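Local coordinates for molybdenum ABC transporter, periplasmic molybdenum-binding protein (Vibrio cholerae, PDB 4RXL) that binds tungstate and probably captures molybdate in the periplasm for delivery to an ABC-type importer, at residues L21-Y25 with E210-L215. Residues are numbered along the deposited sequence; the frame is centred on the assembly and turned at random.
Sequences LVADY and EWVAYL
An aromatic cluster of Y25, W211 and Y214 joins two helices of one lobe of this periplasmic binding protein fold, 15-28 and 206-215, whose short segments run at 109° with their axes 11.5 Å apart. Y25 reaches from helix 15-28 to lie over both rings of the other helix, which sit on the same side of its phenol plane. With its CG anti to the backbone N (chi1 -166°), the phenol ring is carried across the gap, and its CD2 edge lies over one face of the indole, CE2 being 3.4 Å from W211 NE1. At the opposite ring edge, Y25 CD1 sits over one face of the Y214 ring, 3.5 Å from Y214 CG, while Y25 CB makes a CH-pi contact with the same ring. Both ring pairs are oblique, their planes inclined at about 45°, and are neither parallel stacks nor T-shaped. At its far end Y25 OH meets E210 CB, and H29 stacks on the Y25 ring from outside the two segments. Aliphatic side chains extend the contact: V22 CG2 packs against the indole at W211 CH2, and L21 CD1 touches L215 CD2 at 3.6 Å. Helix 218-226 closes this region through I223, which touches L21, D24 and Y214. The Y214 side chain runs antiparallel to that of Y25, and its hydroxyl reaches helix 15-28; there Y214 OH donates a short hydrogen bond of 2.5 Å to the anti lone pair of D24 OD2, which lies near the plane of the Y214 ring, at its edge.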
loop_
_atom_site.group_PDB
_atom_site.type_symbol
_atom_site.label_atom_id
_atom_site.label_comp_id
_atom_site.label_asym_id
_atom_site.label_seq_id
_atom_site.Cartn_x
_atom_site.Cartn_y
_atom_site.Cartn_z
ATOM N N LEU A 21 8.297 9.077 10.133
ATOM C CA LEU A 21 7.546 9.283 11.374
ATOM C C LEU A 21 8.287 8.799 12.613
ATOM O O LEU A 21 8.315 9.510 13.626
ATOM C CB LEU A 21 6.170 8.651 11.294
ATOM C CG LEU A 21 5.184 9.253 10.280
ATOM C CD1 LEU A 21 4.077 8.291 9.926
ATOM C CD2 LEU A 21 4.588 10.558 10.804
ATOM N N VAL A 22 8.908 7.621 12.508
ATOM C CA VAL A 22 9.782 7.091 13.565
ATOM C C VAL A 22 10.935 8.041 13.866
ATOM O O VAL A 22 11.231 8.308 15.015
ATOM C CB VAL A 22 10.338 5.707 13.176
ATOM C CG1 VAL A 22 11.455 5.275 14.098
ATOM C CG2 VAL A 22 9.230 4.663 13.209
ATOM N N ALA A 23 11.560 8.570 12.814
ATOM C CA ALA A 23 12.667 9.484 12.950
ATOM C C ALA A 23 12.261 10.765 13.682
ATOM O O ALA A 23 12.966 11.216 14.567
ATOM C CB ALA A 23 13.236 9.811 11.583
ATOM N N ASP A 24 11.123 11.336 13.304
ATOM C CA ASP A 24 10.614 12.578 13.893
ATOM C C ASP A 24 10.287 12.355 15.370
ATOM O O ASP A 24 10.759 13.064 16.234
ATOM C CB ASP A 24 9.367 13.033 13.119
ATOM C CG ASP A 24 8.815 14.384 13.601
ATOM O OD1 ASP A 24 9.561 15.377 13.566
ATOM O OD2 ASP A 24 7.622 14.453 13.977
ATOM N N TYR A 25 9.462 11.353 15.633
ATOM C CA TYR A 25 9.103 10.956 16.993
ATOM C C TYR A 25 10.308 10.611 17.863
ATOM O O TYR A 25 10.318 10.947 19.045
ATOM C CB TYR A 25 8.168 9.744 16.943
ATOM C CG TYR A 25 7.451 9.434 18.236
ATOM C CD1 TYR A 25 6.449 10.262 18.695
ATOM C CD2 TYR A 25 7.754 8.291 18.973
ATOM C CE1 TYR A 25 5.779 9.995 19.877
ATOM C CE2 TYR A 25 7.074 7.997 20.139
ATOM C CZ TYR A 25 6.093 8.865 20.595
ATOM O OH TYR A 25 5.409 8.603 21.752
ATOM N N GLU A 210 0.579 6.523 23.194
ATOM C CA GLU A 210 1.311 7.759 22.872
ATOM C C GLU A 210 1.770 7.782 21.403
ATOM O O GLU A 210 1.728 8.821 20.754
ATOM C CB GLU A 210 2.499 7.949 23.803
ATOM C CG GLU A 210 2.075 8.171 25.251
ATOM C CD GLU A 210 3.233 8.206 26.227
ATOM O OE1 GLU A 210 2.981 7.981 27.435
ATOM O OE2 GLU A 210 4.381 8.457 25.796
ATOM N N TRP A 211 2.191 6.643 20.879
ATOM C CA TRP A 211 2.500 6.557 19.446
ATOM C C TRP A 211 1.293 6.892 18.580
ATOM O O TRP A 211 1.389 7.655 17.608
ATOM C CB TRP A 211 3.018 5.164 19.059
ATOM C CG TRP A 211 4.410 5.199 18.584
ATOM C CD1 TRP A 211 5.547 4.904 19.294
ATOM C CD2 TRP A 211 4.840 5.592 17.284
ATOM N NE1 TRP A 211 6.660 5.079 18.499
ATOM C CE2 TRP A 211 6.249 5.505 17.262
ATOM C CE3 TRP A 211 4.172 6.009 16.136
ATOM C CZ2 TRP A 211 6.989 5.819 16.131
ATOM C CZ3 TRP A 211 4.911 6.315 15.016
ATOM C CH2 TRP A 211 6.295 6.228 15.020
ATOM N N VAL A 212 0.164 6.286 18.927
ATOM C CA VAL A 212 -1.090 6.483 18.194
ATOM C C VAL A 212 -1.488 7.973 18.224
ATOM O O VAL A 212 -1.861 8.546 17.189
ATOM C CB VAL A 212 -2.183 5.549 18.765
ATOM C CG1 VAL A 212 -3.572 5.937 18.268
ATOM C CG2 VAL A 212 -1.854 4.101 18.404
ATOM N N ALA A 213 -1.374 8.601 19.397
ATOM C CA ALA A 213 -1.675 10.032 19.548
ATOM C C ALA A 213 -0.805 10.874 18.610
ATOM O O ALA A 213 -1.303 11.794 17.953
ATOM C CB ALA A 213 -1.500 10.483 20.997
ATOM N N TYR A 214 0.481 10.531 18.517
ATOM C CA TYR A 214 1.387 11.230 17.616
ATOM C C TYR A 214 0.996 10.988 16.151
ATOM O O TYR A 214 0.943 11.947 15.363
ATOM C CB TYR A 214 2.858 10.842 17.869
ATOM C CG TYR A 214 3.784 11.279 16.752
ATOM C CD1 TYR A 214 4.207 12.605 16.631
ATOM C CD2 TYR A 214 4.176 10.381 15.772
ATOM C CE1 TYR A 214 5.030 13.000 15.587
ATOM C CE2 TYR A 214 4.996 10.767 14.735
ATOM C CZ TYR A 214 5.412 12.061 14.640
ATOM O OH TYR A 214 6.214 12.423 13.586
ATOM N N LEU A 215 0.680 9.748 15.794
ATOM C CA LEU A 215 0.341 9.424 14.374
ATOM C C LEU A 215 -0.918 10.142 13.881
ATOM O O LEU A 215 -1.069 10.385 12.687
ATOM C CB LEU A 215 0.207 7.908 14.154
ATOM C CG LEU A 215 1.544 7.166 14.220
ATOM C CD1 LEU A 215 1.307 5.668 14.302
ATOM C CD2 LEU A 215 2.452 7.534 13.042
#